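Local coordinates for protein pyridoxamine 5-phosphate-dependent dehydrase (Escherichia coli, PDB 3B8X) that removes the C3'-hydroxyl of GDP-4-keto-6-deoxymannose in a pyridoxal phosphate-dependent transamination and deoxygenation on the way to L-colitose of the O-antigen, at residues M54-S57 with G58-N62; A87-W90 with S91-Y95; E280-L283 with D284-D288. The protein carries 1 engineered substitution. All coordinates share one frame; numbering follows the deposited sequence.

How the contacts relate
Contacts 1 and 2 are neighbouring walls of one cofactor pocket, their centres about 14 Å apart, and both touch the adduct G4M and the second subunit. Contact 1 offers a helix N-terminus to the cofactor phosphate, whereas contact 2 lays an indole along the rest of the cofactor and the sugar. The two meet directly, Ser-59 OG lying 2.7 Å from Thr-92 OG1 and Asn-62 ND2 3.2 Å from Thr-92 O, both probable hydrogen bonds. Contact 3, late in helix 255-286, is remote from this site: its centre is about 34 Å from that of contact 1 and about 29 Å from that of contact 2, and it touches neither.

Contact 1 of 3, residues M54-S57 with G58-N62; sequences MVSS and GSTAN. With G4M ([(2R,3S,4R,5R)-5-(2-amino-6-oxo-1,6-dihydro-9H-purin-9-yl)-3,4-dihydroxytetrahydrofuran-2-yl]methyl (2R,3S,4S,5S,6R)-3,4-dihydroxy-5-[({3-hydroxy-2-methyl-5-[(phosphonooxy)methyl]pyridin-4-yl}methyl)amino]-6-methyltetrahydro-2H-pyran-2-yl dihydrogen diphosphate), chain O.
Ser-57 and Thr-60 close a capping box where strand 51-55 turns into helix 58-68, at the phosphate cup of a fold type I pyridoxal phosphate enzyme. Ser-57 OG receives the Thr-60 N-H at 3.2 Å and an almost straight 167°, and in return Thr-60 OG1 receives the Ser-57 N-H at 2.9 Å, a more bent bond. A chi1 of 60° sets Thr-60 OG1 between its own backbone N and carbonyl carbon and turns it toward the residues just before the helix, Ser-56 and Ser-57. There it also shares a hydrogen bond of 2.8 Å with Ser-56 OG, so two bonds hold the hydroxyl in place. Ala-61 N bonds back to Ser-57 O, closing the first turn of the helix.

Packing is tight on the inner flank, where the CG2 branch of Val-55 meets the methyl CB of Ala-61 at 3.5 Å and both residues lean on Ile-200 of strand 198-202. The side of Ser-56 is the looser one: it is partly exposed, and its OG meets Thr-60 alone among the helix residues, chiefly the hydroxyl and CG2. Asn-250 of the second subunit packs against Ser-57, Ser-59 and Thr-60.

The capped end presents its first N-H groups to the bound adduct, and the helix dipole would be expected to favour the phosphate there. Gly-58 N reaches G4M OP2 at 2.8 Å, while OP1 is gripped twice by Ser-59, through its backbone N at 2.9 Å and through OG at a short 2.5 Å.

Contact 2 of 3, residues A87-W90 with S91-Y95; sequences AVSW and STTYY. With G4M ([(2R,3S,4R,5R)-5-(2-amino-6-oxo-1,6-dihydro-9H-purin-9-yl)-3,4-dihydroxytetrahydrofuran-2-yl]methyl (2R,3S,4S,5S,6R)-3,4-dihydroxy-5-[({3-hydroxy-2-methyl-5-[(phosphonooxy)methyl]pyridin-4-yl}methyl)amino]-6-methyltetrahydro-2H-pyran-2-yl dihydrogen diphosphate), chain O.
Ala-87 C lies 3.3 Å from Tyr-94 OH, a phenol that reaches back to hydrogen-bond Pro-86 O. Val-88 packs on helix 359-367. At Ser-89 the side chain points toward helix 91-99, and OG sits 3.1 Å from Tyr-94 OH and 3.2 Å from Thr-93 OG1.

Trp-90 is the N-cap residue. Its O receives the Thr-93 N-H at 2.9 Å, with the donor standing 59° out of the carbonyl plane, and its N makes a weak bond to Thr-93 OG1, whose stronger partner is Asp-161. A chi1 of -173° swings the indole away from its own backbone N and alongside Thr-92. Thr-92 OG1 meets the ring edge in its plane, 3.1 Å from CD1, while Ser-91 OG stands over the rim of one face and bonds His-217 O of the second subunit. Across the opposite face lies the adduct: G4M N4A stands 3.8 Å above the ring centre, and the pyridine approaches with C5L 3.3 Å from Trp-90 CD1 and C2L 3.1 Å from Trp-90 CB.

The indole thus meets cofactor and sugar by van der Waals contact; Thr-92 and Thr-93 also line the pocket, and Thr-92 OG1 positions Ser-59, whose OG holds the phosphate.

Contact 3 of 3, residues E280-L283 with D284-D288; sequences EYFL and DKFKD
Lys-285 N donates to Tyr-281 O at 2.7 Å and Phe-286 N to Phe-282 O at 2.8 Å. Asp-284 N makes the same i to i+4 bond to Glu-280 O. On the exposed flank Lys-287 NZ meets Asp-284 OD1 in a salt bridge of 2.7 Å, on the anti side of the carboxylate, and also bonds Asp-284 O; because Lys-287 is poorly ordered, this pairing is less certain.

Residues 280-286 lie near the C-terminal end of helix 255-286, which packs on strand 305-310 and helix 379-388. With Tyr-281 CG anti to the backbone N (chi1 -170°) and the lysine chain bent at chi2 and chi3, Tyr-281 and Lys-285 run side by side, and Lys-285 CG makes a CH-pi contact over one ring face, 4.0 Å from the centroid. Tyr-281 OH hydrogen-bonds Asp-383, with which Lys-285 NZ keeps a long, weak ion pair.

Toward the interior, Phe-282 and Phe-286 meet obliquely, ring centroids 4.9 Å apart and planes at 35°. CE1 of Phe-282 approaches CD1 of Phe-286 to 3.4 Å, and Phe-282 O lies at the edge of the Phe-286 ring. Phe-306 stacks on Phe-282, and Phe-308 touches both rings.

Contact 1 of 3, residues M54-S57 with G58-N62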
loop_
_atom_site.group_PDB
_atom_site.type_symbol
_atom_site.label_atom_id
_atom_site.label_comp_id
_atom_site.label_asym_id
_atom_site.label_seq_id
_atom_site.Cartn_x
_atom_site.Cartn_y
_atom_site.Cartn_z
ATOM N N MET B 54 1.871 11.291 6.010
ATOM C CA MET B 54 0.682 10.826 5.290
ATOM C C MET B 54 0.972 9.646 4.373
ATOM O O MET B 54 2.002 9.617 3.718
ATOM C CB MET B 54 0.132 11.912 4.414
ATOM C CG MET B 54 -1.287 11.560 3.870
ATOM S SD MET B 54 -1.850 12.836 2.697
ATOM C CE MET B 54 -3.622 12.518 2.522
ATOM N N VAL B 55 0.077 8.676 4.354
ATOM C CA VAL B 55 0.282 7.467 3.570
ATOM C C VAL B 55 -0.997 7.106 2.860
ATOM O O VAL B 55 -2.029 7.753 3.007
ATOM C CB VAL B 55 0.785 6.250 4.411
ATOM C CG1 VAL B 55 2.245 6.487 4.846
ATOM C CG2 VAL B 55 -0.081 6.040 5.615
ATOM N N SER B 56 -0.912 6.094 2.031
ATOM C CA SER B 56 -2.053 5.732 1.227
ATOM C C SER B 56 -3.346 5.371 1.955
ATOM O O SER B 56 -4.395 5.535 1.365
ATOM C CB SER B 56 -1.620 4.677 0.200
ATOM O OG SER B 56 -1.356 3.414 0.832
ATOM N N SER B 57 -3.310 4.833 3.176
ATOM C CA SER B 57 -4.550 4.469 3.903
ATOM C C SER B 57 -4.186 4.252 5.370
ATOM O O SER B 57 -2.999 4.258 5.732
ATOM C CB SER B 57 -5.212 3.187 3.358
ATOM O OG SER B 57 -4.315 2.094 3.492
ATOM N N GLY B 58 -5.199 4.148 6.219
ATOM C CA GLY B 58 -4.936 3.897 7.630
ATOM C C GLY B 58 -4.316 2.482 7.757
ATOM O O GLY B 58 -3.581 2.209 8.699
ATOM N N SER B 59 -4.603 1.587 6.811
ATOM C CA SER B 59 -3.998 0.244 6.851
ATOM C C SER B 59 -2.493 0.312 6.571
ATOM O O SER B 59 -1.705 -0.332 7.248
ATOM C CB SER B 59 -4.670 -0.728 5.855
ATOM O OG SER B 59 -6.066 -0.873 6.102
ATOM N N THR B 60 -2.089 1.075 5.548
ATOM C CA THR B 60 -0.677 1.223 5.287
ATOM C C THR B 60 -0.059 2.102 6.379
ATOM O O THR B 60 1.153 2.093 6.605
ATOM C CB THR B 60 -0.431 1.745 3.830
ATOM O OG1 THR B 60 -1.053 3.024 3.628
ATOM C CG2 THR B 60 -0.926 0.742 2.832
ATOM N N ALA B 61 -0.859 2.858 7.113
ATOM C CA ALA B 61 -0.203 3.608 8.205
ATOM C C ALA B 61 0.194 2.642 9.358
ATOM O O ALA B 61 1.317 2.665 9.909
ATOM C CB ALA B 61 -1.154 4.754 8.709
ATOM N N ASN B 62 -0.690 1.701 9.644
ATOM C CA ASN B 62 -0.391 0.694 10.640
ATOM C C ASN B 62 0.764 -0.170 10.145
ATOM O O ASN B 62 1.603 -0.589 10.948
ATOM C CB ASN B 62 -1.606 -0.227 10.830
ATOM C CG ASN B 62 -2.643 0.327 11.756
ATOM O OD1 ASN B 62 -2.416 1.317 12.442
ATOM N ND2 ASN B 62 -3.810 -0.331 11.802
HETATM O OP3 G4M O . -9.720 1.877 5.901
HETATM P PL G4M O . -8.224 2.274 6.245
HETATM O OP1 G4M O . -7.134 1.345 5.484
HETATM O OP2 G4M O . -7.986 3.810 5.836
HETATM O OP4 G4M O . -8.027 2.225 7.862
HETATM C C5B G4M O . -7.925 0.883 8.241
HETATM C C5L G4M O . -8.306 0.801 9.671
HETATM C C6L G4M O . -7.314 0.620 10.625
HETATM N N1L G4M O . -7.644 0.485 11.889
HETATM C C2L G4M O . -8.885 0.516 12.322
HETATM C C2A G4M O . -9.189 0.297 13.785
HETATM C C3L G4M O . -9.951 0.736 11.454
HETATM O O3L G4M O . -11.206 0.688 11.950
HETATM C C4L G4M O . -9.645 0.919 10.068
HETATM C C4A G4M O . -10.648 1.124 9.110
HETATM N N4A G4M O . -11.895 1.063 9.467
HETATM C C4G G4M O . -12.899 1.380 8.514
HETATM C C5G G4M O . -14.157 0.576 8.743
HETATM C C6G G4M O . -14.595 0.664 10.205
HETATM O O5G G4M O . -15.105 1.295 7.960
HETATM C C3G G4M O . -12.435 1.083 7.078
HETATM O O3G G4M O . -12.134 2.328 6.459
HETATM C C2G G4M O . -13.595 0.413 6.284
HETATM O O2G G4M O . -13.364 0.452 4.872
HETATM C C1G G4M O . -14.907 1.107 6.566
HETATM O O1G G4M O . -15.918 0.173 6.212
HETATM P P2 G4M O . -17.250 0.701 5.521
HETATM O O3P G4M O . -17.831 1.968 6.339
HETATM O O4P G4M O . -18.368 -0.464 5.672
HETATM O OPP G4M O . -16.765 1.046 4.022
HETATM P P G4M O . -17.978 1.334 3.008
HETATM O O1P G4M O . -19.166 0.247 2.859
HETATM O O2P G4M O . -17.165 1.420 1.642
HETATM O "O5'" G4M O . -18.462 2.829 3.182
HETATM C "C5'" G4M O . -19.517 2.920 4.116
HETATM C "C4'" G4M O . -20.634 3.715 3.459
HETATM O "O4'" G4M O . -20.064 4.840 2.725
HETATM C "C3'" G4M O . -21.362 2.840 2.412
HETATM O "O3'" G4M O . -22.713 3.278 2.393
HETATM C "C2'" G4M O . -20.627 3.175 1.096
HETATM O "O2'" G4M O . -21.544 3.021 0.007
HETATM C "C1'" G4M O . -20.352 4.655 1.320
HETATM N N9 G4M O . -19.227 5.125 0.503
HETATM C C8 G4M O . -17.932 4.735 0.635
HETATM N N7 G4M O . -17.214 5.406 -0.244
HETATM C C4 G4M O . -19.309 6.083 -0.475
HETATM C C5 G4M O . -17.996 6.272 -0.968
HETATM C C6 G4M O . -17.774 7.246 -2.007
HETATM O O6 G4M O . -16.674 7.481 -2.485
HETATM N N3 G4M O . -20.320 6.788 -0.991
HETATM C C2 G4M O . -20.101 7.663 -1.959
HETATM N N1 G4M O . -18.854 7.907 -2.475
HETATM N N2 G4M O . -21.153 8.353 -2.477
#

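Contact 2 of 3, residues A87-W90 with S91-Y95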
loop_
_atom_site.group_PDB
_atom_site.type_symbol
_atom_site.label_atom_id
_atom_site.label_comp_id
_atom_site.label_asym_id
_atom_site.label_seq_id
_atom_site.Cartn_x
_atom_site.Cartn_y
_atom_site.Cartn_z
ATOM N N ALA B 87 -9.072 -7.664 21.546
ATOM C CA ALA B 87 -9.713 -8.721 20.787
ATOM C C ALA B 87 -10.589 -8.191 19.675
ATOM O O ALA B 87 -11.039 -8.962 18.848
ATOM C CB ALA B 87 -10.563 -9.604 21.729
ATOM N N VAL B 88 -10.947 -6.912 19.729
ATOM C CA VAL B 88 -11.868 -6.405 18.725
ATOM C C VAL B 88 -11.260 -5.173 18.164
ATOM O O VAL B 88 -10.840 -4.287 18.908
ATOM C CB VAL B 88 -13.218 -5.927 19.332
ATOM C CG1 VAL B 88 -14.153 -5.281 18.212
ATOM C CG2 VAL B 88 -13.903 -7.088 20.101
ATOM N N SER B 89 -11.188 -5.120 16.837
ATOM C CA SER B 89 -10.688 -3.906 16.201
ATOM C C SER B 89 -10.834 -4.078 14.709
ATOM O O SER B 89 -11.825 -4.626 14.264
ATOM C CB SER B 89 -9.262 -3.549 16.634
ATOM O OG SER B 89 -8.309 -4.332 15.946
ATOM N N TRP B 90 -9.836 -3.662 13.944
ATOM C CA TRP B 90 -9.913 -3.809 12.500
ATOM C C TRP B 90 -8.867 -4.833 12.048
ATOM O O TRP B 90 -7.856 -5.048 12.707
ATOM C CB TRP B 90 -9.761 -2.435 11.807
ATOM C CG TRP B 90 -9.994 -2.485 10.315
ATOM C CD1 TRP B 90 -9.042 -2.417 9.344
ATOM C CD2 TRP B 90 -11.262 -2.629 9.644
ATOM N NE1 TRP B 90 -9.648 -2.497 8.089
ATOM C CE2 TRP B 90 -10.995 -2.692 8.257
ATOM C CE3 TRP B 90 -12.595 -2.756 10.089
ATOM C CZ2 TRP B 90 -12.009 -2.825 7.312
ATOM C CZ3 TRP B 90 -13.611 -2.932 9.140
ATOM C CH2 TRP B 90 -13.309 -2.931 7.766
ATOM N N SER B 91 -9.138 -5.476 10.928
ATOM C CA SER B 91 -8.291 -6.551 10.442
ATOM C C SER B 91 -6.836 -6.120 10.293
ATOM O O SER B 91 -5.892 -6.808 10.710
ATOM C CB SER B 91 -8.855 -7.042 9.100
ATOM O OG SER B 91 -8.756 -6.020 8.108
ATOM N N THR B 92 -6.664 -4.960 9.673
ATOM C CA THR B 92 -5.344 -4.387 9.440
ATOM C C THR B 92 -4.667 -3.796 10.678
ATOM O O THR B 92 -3.546 -3.323 10.587
ATOM C CB THR B 92 -5.261 -3.466 8.200
ATOM O OG1 THR B 92 -6.081 -2.308 8.395
ATOM C CG2 THR B 92 -5.655 -4.190 6.924
ATOM N N THR B 93 -5.328 -3.853 11.836
ATOM C CA THR B 93 -4.653 -3.578 13.098
ATOM C C THR B 93 -3.759 -4.832 13.329
ATOM O O THR B 93 -2.562 -4.740 13.686
ATOM C CB THR B 93 -5.609 -3.523 14.270
ATOM O OG1 THR B 93 -6.578 -2.503 14.020
ATOM C CG2 THR B 93 -4.820 -3.124 15.523
ATOM N N TYR B 94 -4.327 -6.000 13.048
ATOM C CA TYR B 94 -3.638 -7.285 13.259
ATOM C C TYR B 94 -2.582 -7.813 12.252
ATOM O O TYR B 94 -1.568 -8.424 12.643
ATOM C CB TYR B 94 -4.712 -8.360 13.428
ATOM C CG TYR B 94 -5.679 -8.032 14.539
ATOM C CD1 TYR B 94 -5.244 -7.920 15.854
ATOM C CD2 TYR B 94 -7.014 -7.796 14.256
ATOM C CE1 TYR B 94 -6.141 -7.560 16.851
ATOM C CE2 TYR B 94 -7.928 -7.487 15.234
ATOM C CZ TYR B 94 -7.484 -7.394 16.535
ATOM O OH TYR B 94 -8.400 -7.050 17.517
ATOM N N TYR B 95 -2.839 -7.648 10.956
ATOM C CA TYR B 95 -1.967 -8.257 9.937
ATOM C C TYR B 95 -0.495 -7.881 10.003
ATOM O O TYR B 95 0.378 -8.746 9.825
ATOM C CB TYR B 95 -2.532 -8.097 8.522
ATOM C CG TYR B 95 -3.978 -8.599 8.259
ATOM C CD1 TYR B 95 -4.535 -9.706 8.915
ATOM C CD2 TYR B 95 -4.788 -7.926 7.357
ATOM C CE1 TYR B 95 -5.846 -10.130 8.634
ATOM C CE2 TYR B 95 -6.066 -8.346 7.070
ATOM C CZ TYR B 95 -6.599 -9.430 7.717
ATOM O OH TYR B 95 -7.867 -9.844 7.349
HETATM O OP3 G4M O . -9.720 1.877 5.901
HETATM P PL G4M O . -8.224 2.274 6.245
HETATM O OP1 G4M O . -7.134 1.345 5.484
HETATM O OP2 G4M O . -7.986 3.810 5.836
HETATM O OP4 G4M O . -8.027 2.225 7.862
HETATM C C5B G4M O . -7.925 0.883 8.241
HETATM C C5L G4M O . -8.306 0.801 9.671
HETATM C C6L G4M O . -7.314 0.620 10.625
HETATM N N1L G4M O . -7.644 0.485 11.889
HETATM C C2L G4M O . -8.885 0.516 12.322
HETATM C C2A G4M O . -9.189 0.297 13.785
HETATM C C3L G4M O . -9.951 0.736 11.454
HETATM O O3L G4M O . -11.206 0.688 11.950
HETATM C C4L G4M O . -9.645 0.919 10.068
HETATM C C4A G4M O . -10.648 1.124 9.110
HETATM N N4A G4M O . -11.895 1.063 9.467
HETATM C C4G G4M O . -12.899 1.380 8.514
HETATM C C5G G4M O . -14.157 0.576 8.743
HETATM C C6G G4M O . -14.595 0.664 10.205
HETATM O O5G G4M O . -15.105 1.295 7.960
HETATM C C3G G4M O . -12.435 1.083 7.078
HETATM O O3G G4M O . -12.134 2.328 6.459
HETATM C C2G G4M O . -13.595 0.413 6.284
HETATM O O2G G4M O . -13.364 0.452 4.872
HETATM C C1G G4M O . -14.907 1.107 6.566
HETATM O O1G G4M O . -15.918 0.173 6.212
HETATM P P2 G4M O . -17.250 0.701 5.521
HETATM O O3P G4M O . -17.831 1.968 6.339
HETATM O O4P G4M O . -18.368 -0.464 5.672
HETATM O OPP G4M O . -16.765 1.046 4.022
HETATM P P G4M O . -17.978 1.334 3.008
HETATM O O1P G4M O . -19.166 0.247 2.859
HETATM O O2P G4M O . -17.165 1.420 1.642
HETATM O "O5'" G4M O . -18.462 2.829 3.182
HETATM C "C5'" G4M O . -19.517 2.920 4.116
HETATM C "C4'" G4M O . -20.634 3.715 3.459
HETATM O "O4'" G4M O . -20.064 4.840 2.725
HETATM C "C3'" G4M O . -21.362 2.840 2.412
HETATM O "O3'" G4M O . -22.713 3.278 2.393
HETATM C "C2'" G4M O . -20.627 3.175 1.096
HETATM O "O2'" G4M O . -21.544 3.021 0.007
HETATM C "C1'" G4M O . -20.352 4.655 1.320
HETATM N N9 G4M O . -19.227 5.125 0.503
HETATM C C8 G4M O . -17.932 4.735 0.635
HETATM N N7 G4M O . -17.214 5.406 -0.244
HETATM C C4 G4M O . -19.309 6.083 -0.475
HETATM C C5 G4M O . -17.996 6.272 -0.968
HETATM C C6 G4M O . -17.774 7.246 -2.007
HETATM O O6 G4M O . -16.674 7.481 -2.485
HETATM N N3 G4M O . -20.320 6.788 -0.991
HETATM C C2 G4M O . -20.101 7.663 -1.959
HETATM N N1 G4M O . -18.854 7.907 -2.475
HETATM N N2 G4M O . -21.153 8.353 -2.477
#

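Contact 3 of 3, residues E280-L283 with D284-D288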
loop_
_atom_site.group_PDB
_atom_site.type_symbol
_atom_site.label_atom_id
_atom_site.label_comp_id
_atom_site.label_asym_id
_atom_site.label_seq_id
_atom_site.Cartn_x
_atom_site.Cartn_y
_atom_site.Cartn_z
ATOM N N GLU B 280 -25.037 13.211 22.082
ATOM C CA GLU B 280 -25.759 13.601 23.271
ATOM C C GLU B 280 -27.223 13.233 23.172
ATOM O O GLU B 280 -27.804 12.671 24.097
ATOM C CB GLU B 280 -25.619 15.099 23.473
ATOM C CG GLU B 280 -26.602 15.711 24.436
ATOM C CD GLU B 280 -26.447 17.211 24.423
ATOM O OE1 GLU B 280 -26.969 17.873 23.497
ATOM O OE2 GLU B 280 -25.725 17.714 25.303
ATOM N N TYR B 281 -27.818 13.529 22.029
ATOM C CA TYR B 281 -29.216 13.206 21.797
ATOM C C TYR B 281 -29.435 11.682 21.783
ATOM O O TYR B 281 -30.344 11.121 22.412
ATOM C CB TYR B 281 -29.602 13.822 20.452
ATOM C CG TYR B 281 -31.076 13.774 20.210
ATOM C CD1 TYR B 281 -31.925 14.512 21.022
ATOM C CD2 TYR B 281 -31.634 12.936 19.236
ATOM C CE1 TYR B 281 -33.285 14.485 20.838
ATOM C CE2 TYR B 281 -32.988 12.882 19.064
ATOM C CZ TYR B 281 -33.817 13.674 19.870
ATOM O OH TYR B 281 -35.192 13.663 19.694
ATOM N N PHE B 282 -28.544 11.005 21.076
ATOM C CA PHE B 282 -28.585 9.535 21.007
ATOM C C PHE B 282 -28.614 8.912 22.426
ATOM O O PHE B 282 -29.480 8.076 22.746
ATOM C CB PHE B 282 -27.325 9.042 20.260
ATOM C CG PHE B 282 -27.143 7.539 20.291
ATOM C CD1 PHE B 282 -28.003 6.712 19.569
ATOM C CD2 PHE B 282 -26.143 6.968 21.071
ATOM C CE1 PHE B 282 -27.861 5.301 19.616
ATOM C CE2 PHE B 282 -25.986 5.579 21.149
ATOM C CZ PHE B 282 -26.856 4.738 20.436
ATOM N N LEU B 283 -27.666 9.336 23.269
ATOM C CA LEU B 283 -27.567 8.812 24.621
ATOM C C LEU B 283 -28.837 9.143 25.399
ATOM O O LEU B 283 -29.367 8.314 26.149
ATOM C CB LEU B 283 -26.333 9.361 25.349
ATOM C CG LEU B 283 -24.999 8.810 24.801
ATOM C CD1 LEU B 283 -23.751 9.436 25.450
ATOM C CD2 LEU B 283 -24.918 7.246 24.767
ATOM N N ASP B 284 -29.334 10.355 25.220
ATOM C CA ASP B 284 -30.522 10.744 25.953
ATOM C C ASP B 284 -31.678 9.882 25.455
ATOM O O ASP B 284 -32.540 9.431 26.211
ATOM C CB ASP B 284 -30.816 12.219 25.728
ATOM C CG ASP B 284 -32.248 12.574 26.028
ATOM O OD1 ASP B 284 -32.712 12.257 27.149
ATOM O OD2 ASP B 284 -32.918 13.157 25.149
ATOM N N LYS B 285 -31.676 9.589 24.169
ATOM C CA LYS B 285 -32.751 8.763 23.656
ATOM C C LYS B 285 -32.731 7.249 23.938
ATOM O O LYS B 285 -33.779 6.579 23.895
ATOM C CB LYS B 285 -32.871 9.002 22.154
ATOM C CG LYS B 285 -33.452 10.331 21.847
ATOM C CD LYS B 285 -34.730 10.048 21.115
ATOM C CE LYS B 285 -35.905 10.726 21.754
ATOM N NZ LYS B 285 -37.062 10.460 20.864
ATOM N N PHE B 286 -31.534 6.695 24.112
ATOM C CA PHE B 286 -31.383 5.268 24.331
ATOM C C PHE B 286 -30.872 4.931 25.729
ATOM O O PHE B 286 -30.520 3.777 26.001
ATOM C CB PHE B 286 -30.393 4.725 23.291
ATOM C CG PHE B 286 -30.986 4.566 21.917
ATOM C CD1 PHE B 286 -30.966 5.621 21.023
ATOM C CD2 PHE B 286 -31.592 3.375 21.539
ATOM C CE1 PHE B 286 -31.506 5.475 19.764
ATOM C CE2 PHE B 286 -32.173 3.241 20.280
ATOM C CZ PHE B 286 -32.117 4.287 19.399
ATOM N N LYS B 287 -30.784 5.928 26.603
ATOM C CA LYS B 287 -30.204 5.661 27.918
ATOM C C LYS B 287 -30.812 4.556 28.777
ATOM O O LYS B 287 -30.082 3.774 29.408
ATOM C CB LYS B 287 -29.720 6.908 28.672
ATOM C CG LYS B 287 -30.782 7.613 29.482
ATOM C CD LYS B 287 -31.105 8.982 28.879
ATOM C CE LYS B 287 -32.192 9.716 29.671
ATOM N NZ LYS B 287 -33.333 10.281 28.863
ATOM N N ASP B 288 -32.138 4.441 28.751
ATOM C CA ASP B 288 -32.761 3.372 29.513
ATOM C C ASP B 288 -33.374 2.359 28.568
ATOM O O ASP B 288 -34.469 1.856 28.788
ATOM C CB ASP B 288 -33.821 3.928 30.453
ATOM C CG ASP B 288 -33.217 4.606 31.658
ATOM O OD1 ASP B 288 -32.545 3.904 32.455
ATOM O OD2 ASP B 288 -33.413 5.841 31.777
#